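Local coordinates for methylaspartate ammonia-lyase (Citrobacter amalonaticus, PDB 1KKO), which catalyses the reversible, magnesium-dependent anti elimination of ammonia from L-threo-beta-methylaspartate to give mesaconate, acting as a homodimer of the enolase superfamily, at residues A[51-56]-A[88-93]; A[95-100]-A[117-122]; A[330-335]-A[361-366]. All coordinates share one frame; numbering follows the deposited sequence.

Contact 1 (A[51-56]-A[88-93]); sequences ECVSVQ and HFIPFL
Helix-on-sheet packing in the N-terminal domain brings Val53, on the middle strand of a three-stranded antiparallel sheet, against Ile90 and Leu93 of helix 86-101. One methyl does most of the work. Val53 CG1 meets Ile90 CD1 at 3.8 Å, and the same CG1 lies 3.8 Å from Leu93 CD1, so it is received between two side chains one helical turn apart. With CG1 anti to the backbone N (chi1 172°), the isopropyl group presents both of its branches to the helix, and CG2 adds a second, slightly longer touch to Ile90 CD1 at 4.0 Å.

The two helix residues arrive differently. Leu93 points at the strand and meets the valine tip to tip through CD1. Ile90 leaves the helix to one side, and it is the bend along its CG1 arm (chi2 -67°) that swings CD1 back across the valine at a slant. No hydrogen bond crosses the contact; the close contacts between the two segments are all between methyl groups. Pro91 has no N-H to give to the preceding turn, which kinks the helix here, yet the next turn still closes normally, Leu93 N to Phe89 O being 2.8 Å.

Phe8 of strand 3-18 touches both Val53 and Leu93, and Val130 of helix 128-146 also packs on Leu93, which extends the apolar layer. Next along the strand, Ser54 points away from the helix, and its OG bonds Asp68 OD1 and NH1 of Arg404 of the second subunit. One side of the strand thus feeds the domain core and the other the dimer interface, an arrangement in keeping with the enolase-type N-terminal domain, in which a three-stranded meander is covered by helices.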
ATOM      1  N   GLU A  51       8.684  -1.818 -11.395  1.00 10.90           N
ATOM      2  CA  GLU A  51       7.905  -2.861 -12.053  1.00 11.38           C
ATOM      3  C   GLU A  51       8.038  -4.182 -11.354  1.00 10.63           C
ATOM      4  O   GLU A  51       9.009  -4.428 -10.632  1.00 11.48           O
ATOM      5  CB  GLU A  51       8.315  -3.031 -13.513  1.00 12.13           C
ATOM      6  CG  GLU A  51       8.085  -1.774 -14.333  1.00 14.38           C
ATOM      7  CD  GLU A  51       8.289  -1.959 -15.818  1.00 16.62           C
ATOM      8  OE1 GLU A  51       8.185  -3.097 -16.320  1.00 18.14           O
ATOM      9  OE2 GLU A  51       8.517  -0.937 -16.494  1.00 20.92           O
ATOM     10  N   CYS A  52       7.043  -5.028 -11.553  1.00 10.63           N
ATOM     11  CA  CYS A  52       7.088  -6.382 -11.048  1.00 10.73           C
ATOM     12  C   CYS A  52       6.486  -7.314 -12.086  1.00 10.29           C
ATOM     13  O   CYS A  52       5.917  -6.886 -13.082  1.00 10.34           O
ATOM     14  CB  CYS A  52       6.323  -6.491  -9.727  1.00 10.66           C
ATOM     15  SG  CYS A  52       4.569  -6.056  -9.871  1.00 12.37           S
ATOM     16  N   VAL A  53       6.636  -8.607 -11.845  1.00 10.24           N
ATOM     17  CA  VAL A  53       5.935  -9.615 -12.621  1.00 10.63           C
ATOM     18  C   VAL A  53       5.238 -10.532 -11.638  1.00 10.12           C
ATOM     19  O   VAL A  53       5.885 -11.165 -10.800  1.00 10.59           O
ATOM     20  CB  VAL A  53       6.852 -10.445 -13.531  1.00 11.15           C
ATOM     21  CG1 VAL A  53       6.067 -11.604 -14.166  1.00 11.47           C
ATOM     22  CG2 VAL A  53       7.481  -9.566 -14.590  1.00 12.07           C
ATOM     23  N   SER A  54       3.913 -10.592 -11.716  1.00 10.08           N
ATOM     24  CA  SER A  54       3.159 -11.487 -10.869  1.00 10.48           C
ATOM     25  C   SER A  54       3.187 -12.887 -11.454  1.00 10.48           C
ATOM     26  O   SER A  54       3.018 -13.073 -12.651  1.00 12.28           O
ATOM     27  CB  SER A  54       1.702 -11.050 -10.744  1.00 10.71           C
ATOM     28  OG  SER A  54       1.544  -9.855  -9.997  1.00 11.01           O
ATOM     29  N   VAL A  55       3.402 -13.846 -10.571  1.00 10.29           N
ATOM     30  CA  VAL A  55       3.375 -15.262 -10.893  1.00 10.34           C
ATOM     31  C   VAL A  55       2.108 -15.844 -10.285  1.00 10.41           C
ATOM     32  O   VAL A  55       1.853 -15.657  -9.103  1.00 10.91           O
ATOM     33  CB  VAL A  55       4.589 -15.986 -10.249  1.00 11.07           C
ATOM     34  CG1 VAL A  55       4.617 -17.455 -10.639  1.00 11.54           C
ATOM     35  CG2 VAL A  55       5.884 -15.293 -10.657  1.00 11.27           C
ATOM     36  N   GLN A  56       1.296 -16.502 -11.103  1.00 10.44           N
ATOM     37  CA  GLN A  56       0.118 -17.188 -10.610  1.00 10.53           C
ATOM     38  C   GLN A  56       0.227 -18.639 -11.033  1.00 11.05           C
ATOM     39  O   GLN A  56       0.484 -18.933 -12.200  1.00 11.45           O
ATOM     40  CB  GLN A  56      -1.152 -16.566 -11.186  1.00 10.58           C
ATOM     41  CG  GLN A  56      -1.374 -15.143 -10.719  1.00 10.71           C
ATOM     42  CD  GLN A  56      -2.662 -14.568 -11.251  1.00 10.66           C
ATOM     43  OE1 GLN A  56      -3.643 -14.479 -10.513  1.00 11.56           O
ATOM     44  NE2 GLN A  56      -2.677 -14.211 -12.529  1.00 10.68           N
ATOM     45  N   HIS A  88      11.112  -7.231 -20.755  1.00 23.65           N
ATOM     46  CA  HIS A  88      12.114  -8.229 -21.054  1.00 23.79           C
ATOM     47  C   HIS A  88      11.763  -9.567 -20.440  1.00 23.18           C
ATOM     48  O   HIS A  88      11.903 -10.616 -21.066  1.00 23.96           O
ATOM     49  CB  HIS A  88      13.463  -7.776 -20.503  1.00 24.09           C
ATOM     50  N   PHE A  89      11.282  -9.535 -19.212  1.00 21.73           N
ATOM     51  CA  PHE A  89      11.090 -10.776 -18.493  1.00 20.63           C
ATOM     52  C   PHE A  89       9.844 -11.583 -18.819  1.00 19.88           C
ATOM     53  O   PHE A  89       9.861 -12.792 -18.648  1.00 19.87           O
ATOM     54  CB  PHE A  89      11.242 -10.530 -17.004  1.00 20.41           C
ATOM     55  CG  PHE A  89      12.674 -10.488 -16.574  1.00 19.81           C
ATOM     56  CD1 PHE A  89      13.359 -11.667 -16.340  1.00 19.13           C
ATOM     57  CD2 PHE A  89      13.349  -9.284 -16.437  1.00 19.58           C
ATOM     58  CE1 PHE A  89      14.676 -11.649 -15.958  1.00 19.03           C
ATOM     59  CE2 PHE A  89      14.686  -9.263 -16.054  1.00 19.19           C
ATOM     60  CZ  PHE A  89      15.347 -10.449 -15.812  1.00 19.82           C
ATOM     61  N   ILE A  90       8.786 -10.952 -19.316  1.00 19.10           N
ATOM     62  CA  ILE A  90       7.562 -11.692 -19.607  1.00 18.78           C
ATOM     63  C   ILE A  90       7.826 -12.805 -20.645  1.00 18.34           C
ATOM     64  O   ILE A  90       7.539 -13.971 -20.388  1.00 17.35           O
ATOM     65  CB  ILE A  90       6.402 -10.738 -20.023  1.00 19.36           C
ATOM     66  CG1 ILE A  90       5.927  -9.905 -18.828  1.00 20.12           C
ATOM     67  CG2 ILE A  90       5.222 -11.526 -20.573  1.00 19.64           C
ATOM     68  CD1 ILE A  90       5.255 -10.722 -17.763  1.00 20.25           C
ATOM     69  N   PRO A  91       8.388 -12.469 -21.805  1.00 19.15           N
ATOM     70  CA  PRO A  91       8.691 -13.502 -22.804  1.00 19.22           C
ATOM     71  C   PRO A  91       9.678 -14.541 -22.289  1.00 18.86           C
ATOM     72  O   PRO A  91       9.508 -15.732 -22.553  1.00 19.25           O
ATOM     73  CB  PRO A  91       9.316 -12.716 -23.967  1.00 19.40           C
ATOM     74  CG  PRO A  91       9.045 -11.319 -23.719  1.00 20.07           C
ATOM     75  CD  PRO A  91       8.744 -11.122 -22.274  1.00 19.53           C
ATOM     76  N   PHE A  92      10.691 -14.081 -21.563  1.00 18.73           N
ATOM     77  CA  PHE A  92      11.699 -14.955 -20.969  1.00 18.59           C
ATOM     78  C   PHE A  92      11.019 -15.987 -20.065  1.00 17.71           C
ATOM     79  O   PHE A  92      11.284 -17.186 -20.148  1.00 17.93           O
ATOM     80  CB  PHE A  92      12.704 -14.104 -20.180  1.00 19.32           C
ATOM     81  CG  PHE A  92      13.731 -14.900 -19.411  1.00 20.52           C
ATOM     82  CD1 PHE A  92      13.452 -15.378 -18.141  1.00 21.10           C
ATOM     83  CD2 PHE A  92      14.996 -15.131 -19.946  1.00 21.90           C
ATOM     84  CE1 PHE A  92      14.388 -16.097 -17.433  1.00 21.53           C
ATOM     85  CE2 PHE A  92      15.940 -15.846 -19.237  1.00 21.90           C
ATOM     86  CZ  PHE A  92      15.642 -16.327 -17.986  1.00 21.80           C
ATOM     87  N   LEU A  93      10.127 -15.526 -19.193  1.00 16.87           N
ATOM     88  CA  LEU A  93       9.449 -16.430 -18.266  1.00 16.29           C
ATOM     89  C   LEU A  93       8.498 -17.388 -18.975  1.00 16.55           C
ATOM     90  O   LEU A  93       8.444 -18.582 -18.646  1.00 16.08           O
ATOM     91  CB  LEU A  93       8.708 -15.621 -17.201  1.00 16.03           C
ATOM     92  CG  LEU A  93       9.624 -14.835 -16.261  1.00 16.29           C
ATOM     93  CD1 LEU A  93       8.829 -13.756 -15.511  1.00 16.69           C
ATOM     94  CD2 LEU A  93      10.335 -15.766 -15.289  1.00 17.66           C
TER

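Contact 2 (A[95-100]-A[117-122]); sequences DHIKPL and DKLRID
The imidazole of His96 is sandwiched: Ile121 CG2 sits over the centre of one face, while CB of the preceding Asp95 lies 4.3 Å above the other. The first is a clean CH-pi contact, with CG2 3.9 Å from the ring centroid and only 5° off the normal. It joins the last turns of helix 86-101 to the small beta-hairpin made by strands 120-121 and 124-125. Ile121 reaches the ring through this branch because CG2 is anti to the backbone N, while its other arm runs past, CD1 coming to 4.2 Å from His96 CB. At the ring edge, in plane, a water lies 3.1 Å from His96 NE2 and donates a weak, long bond of 3.5 Å to Asp122 OD2, bridging helix and hairpin. Phe92, one turn earlier, meets the same ring edge-to-face.

Further along the helix, aliphatic side chains take over. Leu126, just after the hairpin's second strand, packs on Ile97, Leu119 and Ile121, and Phe116, also outside the two segments, covers Ile97 and Leu100. Ile97 and Leu119 run antiparallel alongside one another, with Ile97 CD1 3.8 Å from Leu119 CD2, whereas Leu100 CD1 meets that same Leu119 CD2 tip to tip at 3.7 Å.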
ATOM      1  N   ASP A  95       8.709 -18.440 -22.045  1.00 19.59           N
ATOM      2  CA  ASP A  95       9.507 -19.358 -22.859  1.00 20.75           C
ATOM      3  C   ASP A  95      10.301 -20.372 -22.047  1.00 20.61           C
ATOM      4  O   ASP A  95      10.317 -21.567 -22.367  1.00 22.20           O
ATOM      5  CB  ASP A  95      10.516 -18.569 -23.695  1.00 21.29           C
ATOM      6  CG  ASP A  95       9.873 -17.762 -24.803  1.00 23.81           C
ATOM      7  OD1 ASP A  95       8.669 -17.946 -25.070  1.00 25.02           O
ATOM      8  OD2 ASP A  95      10.518 -16.913 -25.456  1.00 27.04           O
ATOM      9  N   HIS A  96      10.975 -19.896 -21.004  1.00 19.94           N
ATOM     10  CA  HIS A  96      11.941 -20.717 -20.292  1.00 19.33           C
ATOM     11  C   HIS A  96      11.477 -21.275 -18.964  1.00 18.45           C
ATOM     12  O   HIS A  96      12.026 -22.258 -18.487  1.00 19.69           O
ATOM     13  CB  HIS A  96      13.190 -19.890 -19.996  1.00 20.02           C
ATOM     14  CG  HIS A  96      13.919 -19.431 -21.214  1.00 21.06           C
ATOM     15  ND1 HIS A  96      14.223 -18.107 -21.448  1.00 23.35           N
ATOM     16  CD2 HIS A  96      14.434 -20.123 -22.258  1.00 21.63           C
ATOM     17  CE1 HIS A  96      14.876 -18.004 -22.591  1.00 22.70           C
ATOM     18  NE2 HIS A  96      15.019 -19.213 -23.102  1.00 23.69           N
ATOM     19  N   ILE A  97      10.502 -20.629 -18.334  1.00 16.63           N
ATOM     20  CA  ILE A  97      10.119 -21.033 -16.997  1.00 15.81           C
ATOM     21  C   ILE A  97       8.749 -21.691 -16.920  1.00 15.34           C
ATOM     22  O   ILE A  97       8.571 -22.642 -16.172  1.00 15.06           O
ATOM     23  CB  ILE A  97      10.242 -19.818 -16.046  1.00 15.56           C
ATOM     24  CG1 ILE A  97      11.678 -19.266 -16.063  1.00 15.80           C
ATOM     25  CG2 ILE A  97       9.817 -20.197 -14.636  1.00 14.45           C
ATOM     26  CD1 ILE A  97      12.768 -20.283 -15.670  1.00 16.58           C
ATOM     27  N   LYS A  98       7.787 -21.191 -17.683  1.00 15.43           N
ATOM     28  CA  LYS A  98       6.464 -21.803 -17.694  1.00 16.12           C
ATOM     29  C   LYS A  98       6.505 -23.341 -17.857  1.00 16.04           C
ATOM     30  O   LYS A  98       5.850 -24.045 -17.103  1.00 15.97           O
ATOM     31  CB  LYS A  98       5.584 -21.155 -18.760  1.00 16.73           C
ATOM     32  CG  LYS A  98       4.167 -21.711 -18.813  1.00 19.32           C
ATOM     33  CD  LYS A  98       3.279 -21.031 -19.862  1.00 23.25           C
ATOM     34  CE  LYS A  98       3.979 -19.957 -20.655  1.00 26.74           C
ATOM     35  NZ  LYS A  98       3.066 -18.808 -20.894  1.00 29.16           N
ATOM     36  N   PRO A  99       7.260 -23.878 -18.820  1.00 16.59           N
ATOM     37  CA  PRO A  99       7.320 -25.341 -18.980  1.00 17.07           C
ATOM     38  C   PRO A  99       7.955 -26.088 -17.816  1.00 16.85           C
ATOM     39  O   PRO A  99       7.755 -27.292 -17.649  1.00 17.76           O
ATOM     40  CB  PRO A  99       8.169 -25.525 -20.234  1.00 17.50           C
ATOM     41  CG  PRO A  99       8.068 -24.261 -20.952  1.00 17.38           C
ATOM     42  CD  PRO A  99       8.027 -23.191 -19.872  1.00 16.71           C
ATOM     43  N   LEU A 100       8.749 -25.388 -17.017  1.00 16.48           N
ATOM     44  CA  LEU A 100       9.355 -25.996 -15.851  1.00 16.28           C
ATOM     45  C   LEU A 100       8.410 -25.981 -14.664  1.00 15.77           C
ATOM     46  O   LEU A 100       8.625 -26.685 -13.678  1.00 18.20           O
ATOM     47  CB  LEU A 100      10.663 -25.290 -15.497  1.00 15.84           C
ATOM     48  CG  LEU A 100      11.737 -25.387 -16.581  1.00 16.48           C
ATOM     49  CD1 LEU A 100      12.952 -24.527 -16.260  1.00 16.77           C
ATOM     50  CD2 LEU A 100      12.149 -26.825 -16.760  1.00 17.59           C
ATOM     51  N   ASP A 117      16.449 -21.832  -7.695  1.00 14.04           N
ATOM     52  CA  ASP A 117      17.475 -20.955  -7.156  1.00 15.13           C
ATOM     53  C   ASP A 117      18.824 -21.163  -7.825  1.00 16.59           C
ATOM     54  O   ASP A 117      19.642 -20.249  -7.811  1.00 17.31           O
ATOM     55  CB  ASP A 117      17.637 -21.140  -5.652  1.00 14.77           C
ATOM     56  CG  ASP A 117      18.051 -19.869  -4.966  1.00 14.58           C
ATOM     57  OD1 ASP A 117      17.401 -18.814  -5.199  1.00 15.32           O
ATOM     58  OD2 ASP A 117      19.008 -19.836  -4.181  1.00 15.28           O
ATOM     59  N   LYS A 118      19.041 -22.353  -8.392  1.00 17.98           N
ATOM     60  CA  LYS A 118      20.318 -22.729  -9.004  1.00 19.58           C
ATOM     61  C   LYS A 118      20.256 -22.889 -10.524  1.00 19.76           C
ATOM     62  O   LYS A 118      21.269 -23.172 -11.174  1.00 20.18           O
ATOM     63  CB  LYS A 118      20.804 -24.040  -8.392  1.00 20.57           C
ATOM     64  CG  LYS A 118      21.238 -23.932  -6.943  1.00 23.84           C
ATOM     65  CD  LYS A 118      20.094 -24.094  -5.973  1.00 27.01           C
ATOM     66  CE  LYS A 118      20.556 -24.791  -4.717  1.00 28.42           C
ATOM     67  NZ  LYS A 118      21.973 -24.418  -4.365  1.00 28.91           N
ATOM     68  N   LEU A 119      19.074 -22.700 -11.090  1.00 20.07           N
ATOM     69  CA  LEU A 119      18.880 -22.815 -12.523  1.00 19.90           C
ATOM     70  C   LEU A 119      19.665 -21.767 -13.311  1.00 20.99           C
ATOM     71  O   LEU A 119      19.685 -20.603 -12.953  1.00 21.64           O
ATOM     72  CB  LEU A 119      17.394 -22.658 -12.821  1.00 18.91           C
ATOM     73  CG  LEU A 119      16.997 -22.911 -14.267  1.00 17.10           C
ATOM     74  CD1 LEU A 119      17.219 -24.361 -14.650  1.00 18.20           C
ATOM     75  CD2 LEU A 119      15.545 -22.524 -14.485  1.00 16.55           C
ATOM     76  N   ARG A 120      20.294 -22.184 -14.409  1.00 22.13           N
ATOM     77  CA  ARG A 120      20.982 -21.235 -15.283  1.00 22.92           C
ATOM     78  C   ARG A 120      20.450 -21.303 -16.712  1.00 22.99           C
ATOM     79  O   ARG A 120      20.278 -22.393 -17.272  1.00 23.60           O
ATOM     80  CB  ARG A 120      22.489 -21.469 -15.283  1.00 23.23           C
ATOM     81  CG  ARG A 120      23.155 -21.070 -13.987  1.00 23.89           C
ATOM     82  CD  ARG A 120      24.592 -21.529 -13.879  1.00 25.41           C
ATOM     83  NE  ARG A 120      25.182 -21.133 -12.604  1.00 27.51           N
ATOM     84  CZ  ARG A 120      25.750 -19.956 -12.381  1.00 28.10           C
ATOM     85  NH1 ARG A 120      25.814 -19.048 -13.343  1.00 27.92           N
ATOM     86  NH2 ARG A 120      26.254 -19.685 -11.186  1.00 29.76           N
ATOM     87  N   ILE A 121      20.190 -20.133 -17.286  1.00 23.33           N
ATOM     88  CA  ILE A 121      19.681 -20.005 -18.646  1.00 23.72           C
ATOM     89  C   ILE A 121      20.724 -19.206 -19.399  1.00 23.84           C
ATOM     90  O   ILE A 121      21.077 -18.098 -18.985  1.00 23.67           O
ATOM     91  CB  ILE A 121      18.346 -19.234 -18.676  1.00 24.13           C
ATOM     92  CG1 ILE A 121      17.282 -19.929 -17.819  1.00 25.39           C
ATOM     93  CG2 ILE A 121      17.864 -19.064 -20.114  1.00 24.45           C
ATOM     94  CD1 ILE A 121      16.790 -21.225 -18.389  1.00 25.95           C
ATOM     95  N   ASP A 122      21.221 -19.756 -20.500  1.00 24.06           N
ATOM     96  CA  ASP A 122      22.261 -19.091 -21.274  1.00 24.60           C
ATOM     97  C   ASP A 122      23.460 -18.759 -20.368  1.00 24.33           C
ATOM     98  O   ASP A 122      24.154 -17.758 -20.575  1.00 25.05           O
ATOM     99  CB  ASP A 122      21.692 -17.863 -22.015  1.00 25.19           C
ATOM    100  CG  ASP A 122      20.566 -18.238 -22.978  1.00 26.39           C
ATOM    101  OD1 ASP A 122      20.668 -19.308 -23.624  1.00 28.22           O
ATOM    102  OD2 ASP A 122      19.531 -17.551 -23.141  1.00 28.84           O
TER
HETATM  103  O   HOH W   1      16.984 -18.469 -25.351  1.00 46.27           O

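Contact 3 (A[330-335]-A[361-366]). With SO4 (sulfate ion), chain C.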
ATOM      1  N   ILE A 330      18.821  -8.440   6.137  1.00 11.57           N
ATOM      2  CA  ILE A 330      18.567  -9.492   5.168  1.00 11.45           C
ATOM      3  C   ILE A 330      17.561  -8.838   4.211  1.00 11.19           C
ATOM      4  O   ILE A 330      16.365  -8.755   4.494  1.00 11.10           O
ATOM      5  CB  ILE A 330      18.007 -10.711   5.923  1.00 11.72           C
ATOM      6  CG1 ILE A 330      19.037 -11.213   6.954  1.00 12.07           C
ATOM      7  CG2 ILE A 330      17.597 -11.834   4.979  1.00 12.01           C
ATOM      8  CD1 ILE A 330      18.490 -12.262   7.899  1.00 13.46           C
ATOM      9  N   LYS A 331      18.075  -8.283   3.122  1.00 10.82           N
ATOM     10  CA  LYS A 331      17.256  -7.465   2.220  1.00 10.79           C
ATOM     11  C   LYS A 331      16.596  -8.426   1.248  1.00 10.24           C
ATOM     12  O   LYS A 331      17.150  -8.795   0.212  1.00 10.91           O
ATOM     13  CB  LYS A 331      18.092  -6.411   1.525  1.00 10.74           C
ATOM     14  CG  LYS A 331      17.235  -5.389   0.811  1.00 11.63           C
ATOM     15  CD  LYS A 331      18.032  -4.195   0.323  1.00 11.91           C
ATOM     16  CE  LYS A 331      17.166  -2.960   0.122  1.00 13.52           C
ATOM     17  NZ  LYS A 331      16.891  -2.276   1.399  1.00 14.43           N
ATOM     18  N   THR A 332      15.385  -8.826   1.602  1.00 10.18           N
ATOM     19  CA  THR A 332      14.803 -10.036   1.048  1.00 10.20           C
ATOM     20  C   THR A 332      14.890 -10.257  -0.464  1.00  9.81           C
ATOM     21  O   THR A 332      15.265 -11.335  -0.859  1.00 10.63           O
ATOM     22  CB  THR A 332      13.370 -10.272   1.570  1.00 10.21           C
ATOM     23  OG1 THR A 332      12.498  -9.208   1.163  1.00 10.88           O
ATOM     24  CG2 THR A 332      13.320 -10.329   3.105  1.00 10.56           C
ATOM     25  N   PRO A 333      14.584  -9.297  -1.342  1.00  9.74           N
ATOM     26  CA  PRO A 333      14.627  -9.631  -2.774  1.00 10.16           C
ATOM     27  C   PRO A 333      16.025 -10.021  -3.237  1.00 10.53           C
ATOM     28  O   PRO A 333      16.182 -10.784  -4.178  1.00 11.35           O
ATOM     29  CB  PRO A 333      14.152  -8.338  -3.458  1.00 10.67           C
ATOM     30  CG  PRO A 333      13.442  -7.578  -2.406  1.00  9.87           C
ATOM     31  CD  PRO A 333      14.181  -7.892  -1.135  1.00  9.80           C
ATOM     32  N   ASP A 334      17.040  -9.489  -2.576  1.00 10.72           N
ATOM     33  CA  ASP A 334      18.413  -9.756  -2.973  1.00 10.94           C
ATOM     34  C   ASP A 334      18.900 -11.168  -2.664  1.00 11.47           C
ATOM     35  O   ASP A 334      19.949 -11.570  -3.156  1.00 11.57           O
ATOM     36  CB  ASP A 334      19.346  -8.760  -2.308  1.00 10.24           C
ATOM     37  CG  ASP A 334      19.207  -7.359  -2.847  1.00 10.50           C
ATOM     38  OD1 ASP A 334      18.932  -7.187  -4.067  1.00 12.04           O
ATOM     39  OD2 ASP A 334      19.387  -6.382  -2.094  1.00 11.71           O
ATOM     40  N   LEU A 335      18.148 -11.907  -1.869  1.00 11.56           N
ATOM     41  CA  LEU A 335      18.532 -13.273  -1.535  1.00 11.49           C
ATOM     42  C   LEU A 335      18.021 -14.267  -2.565  1.00 11.62           C
ATOM     43  O   LEU A 335      18.343 -15.435  -2.480  1.00 12.15           O
ATOM     44  CB  LEU A 335      18.023 -13.675  -0.153  1.00 12.02           C
ATOM     45  CG  LEU A 335      18.886 -13.155   0.995  1.00 12.70           C
ATOM     46  CD1 LEU A 335      18.526 -11.730   1.367  1.00 12.44           C
ATOM     47  CD2 LEU A 335      18.797 -14.075   2.191  1.00 14.31           C
ATOM     48  N   CYS A 361      11.078  -0.610  -0.322  1.00 10.15           N
ATOM     49  CA  CYS A 361       9.857   0.105  -0.669  1.00 10.18           C
ATOM     50  C   CYS A 361       9.380  -0.266  -2.069  1.00  9.95           C
ATOM     51  O   CYS A 361       8.211  -0.099  -2.384  1.00 10.01           O
ATOM     52  CB  CYS A 361      10.055   1.621  -0.601  1.00 10.51           C
ATOM     53  SG  CYS A 361      11.326   2.297  -1.679  1.00 11.81           S
ATOM     54  N   ASN A 362      10.272  -0.808  -2.892  1.00  9.38           N
ATOM     55  CA  ASN A 362       9.964  -1.076  -4.287  1.00  9.55           C
ATOM     56  C   ASN A 362       9.464  -2.477  -4.576  1.00  9.53           C
ATOM     57  O   ASN A 362       9.523  -2.909  -5.710  1.00 10.55           O
ATOM     58  CB  ASN A 362      11.171  -0.785  -5.179  1.00  9.75           C
ATOM     59  CG  ASN A 362      10.792  -0.676  -6.634  1.00 10.63           C
ATOM     60  OD1 ASN A 362       9.754  -0.092  -6.975  1.00 10.66           O
ATOM     61  ND2 ASN A 362      11.635  -1.223  -7.502  1.00 11.63           N
ATOM     62  N   GLU A 363       8.949  -3.178  -3.575  1.00  9.46           N
ATOM     63  CA  GLU A 363       8.378  -4.489  -3.819  1.00  9.38           C
ATOM     64  C   GLU A 363       6.850  -4.382  -3.798  1.00  9.01           C
ATOM     65  O   GLU A 363       6.324  -3.336  -4.172  1.00  9.60           O
ATOM     66  CB  GLU A 363       9.006  -5.583  -2.948  1.00  9.61           C
ATOM     67  CG  GLU A 363       8.924  -5.432  -1.449  1.00 10.32           C
ATOM     68  CD  GLU A 363       9.709  -6.550  -0.775  1.00 10.42           C
ATOM     69  OE1 GLU A 363      10.751  -6.278  -0.134  1.00 10.85           O
ATOM     70  OE2 GLU A 363       9.277  -7.707  -0.898  1.00 10.88           O
ATOM     71  N   THR A 364       6.135  -5.448  -3.441  1.00  9.02           N
ATOM     72  CA  THR A 364       4.683  -5.465  -3.632  1.00  9.47           C
ATOM     73  C   THR A 364       3.926  -5.919  -2.406  1.00  8.87           C
ATOM     74  O   THR A 364       4.489  -6.350  -1.418  1.00  9.09           O
ATOM     75  CB  THR A 364       4.265  -6.386  -4.789  1.00  9.70           C
ATOM     76  OG1 THR A 364       4.407  -7.761  -4.383  1.00  9.70           O
ATOM     77  CG2 THR A 364       5.132  -6.198  -6.013  1.00 10.48           C
ATOM     78  N   GLU A 365       2.607  -5.828  -2.496  1.00  9.47           N
ATOM     79  CA  GLU A 365       1.748  -6.284  -1.424  1.00  9.64           C
ATOM     80  C   GLU A 365       1.872  -7.791  -1.241  1.00  9.33           C
ATOM     81  O   GLU A 365       1.843  -8.287  -0.119  1.00 10.15           O
ATOM     82  CB  GLU A 365       0.299  -5.825  -1.639  1.00 10.31           C
ATOM     83  CG  GLU A 365      -0.651  -6.738  -2.412  1.00 11.13           C
ATOM     84  CD  GLU A 365      -0.412  -6.853  -3.908  1.00 11.33           C
ATOM     85  OE1 GLU A 365       0.675  -6.500  -4.408  1.00 11.81           O
ATOM     86  OE2 GLU A 365      -1.339  -7.344  -4.587  1.00 11.82           O
ATOM     87  N   ILE A 366       2.022  -8.521  -2.340  1.00  9.49           N
ATOM     88  CA  ILE A 366       2.147  -9.972  -2.265  1.00  9.58           C
ATOM     89  C   ILE A 366       3.499 -10.374  -1.708  1.00  9.01           C
ATOM     90  O   ILE A 366       3.582 -11.272  -0.881  1.00  9.72           O
ATOM     91  CB  ILE A 366       1.928 -10.617  -3.647  1.00  9.77           C
ATOM     92  CG1 ILE A 366       0.466 -10.461  -4.058  1.00 10.96           C
ATOM     93  CG2 ILE A 366       2.361 -12.079  -3.632  1.00 10.39           C
ATOM     94  CD1 ILE A 366       0.130 -10.988  -5.413  1.00 11.44           C
TER
HETATM   95  S   SO4 C3001      14.787   0.525   0.067  1.00 15.80           S
HETATM   96  O1  SO4 C3001      14.921  -0.365  -1.114  1.00 16.05           O
HETATM   97  O2  SO4 C3001      15.355   1.836  -0.427  1.00 17.86           O
HETATM   98  O3  SO4 C3001      13.385   0.677   0.435  1.00 15.54           O
HETATM   99  O4  SO4 C3001      15.577   0.090   1.244  1.00 18.43           O
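Glu363 reaches across to Thr332 and Pro333, its side chain crossing each at about a right angle. CG lies between the backbone N and the carbonyl carbon (chi1 59°) and the chain runs straight from there, bringing the carboxylate to the 3-10 turn: OE1 comes to 3.6 Å from Thr332 OG1 and 3.8 Å from Pro333 CG. Stronger grips come from outside: Tyr132 OH bonds both Thr332 OG1 and Glu363 OE2, Ser367 OG also holds OE2, and Lys386 NZ with Thr360 N hold OE1, fixing the buried carboxylate's rotation and probably balancing its charge.

A sulfate ion, probably from the crystallisation liquor, spans the two segments. Lys331, the proton acceptor, bends at its last torsion (chi4 80°) to place NZ 2.7 Å from sulfate O4; NZ also hydrogen-bonds Gly359 O. From the other segment the backbone N of Cys361 gives O3 a nearly straight bond of 2.7 Å. Thr360 OG1 and Gln172 NE2 bind the ion too, and with Cys361 belong to the substrate site, so the sulfate probably marks where an anionic substrate group lies.

Segment 330-335 starts at the end of strand 327-330 and runs toward helix 339-351; 361-366 follows the neighbouring TIM-barrel strand 354-357 and enters helix 365-378.

Contacts 1 and 2 are successive stations along helix 86-101, their centres 13 Å apart. A probable hydrogen bond from Lys98 N to Leu93 O, 2.9 Å, joins them through the helix's wider pi-type turn, and Phe92 CE2 packs on Ile121 CG2 at 3.9 Å. Both belong to the N-terminal domain and lie away from the substrate and magnesium sites, whereas contact 3 holds the catalytic lysine and the sulfate in the barrel domain. Contact 1 reaches it across the domain boundary: Cys52 SG touches Thr364 CG2 at 3.9 Å, with centres 16 Å apart, and both contacts also meet the second subunit. Contact 2, 21 Å from contact 3 between centres, does not touch it.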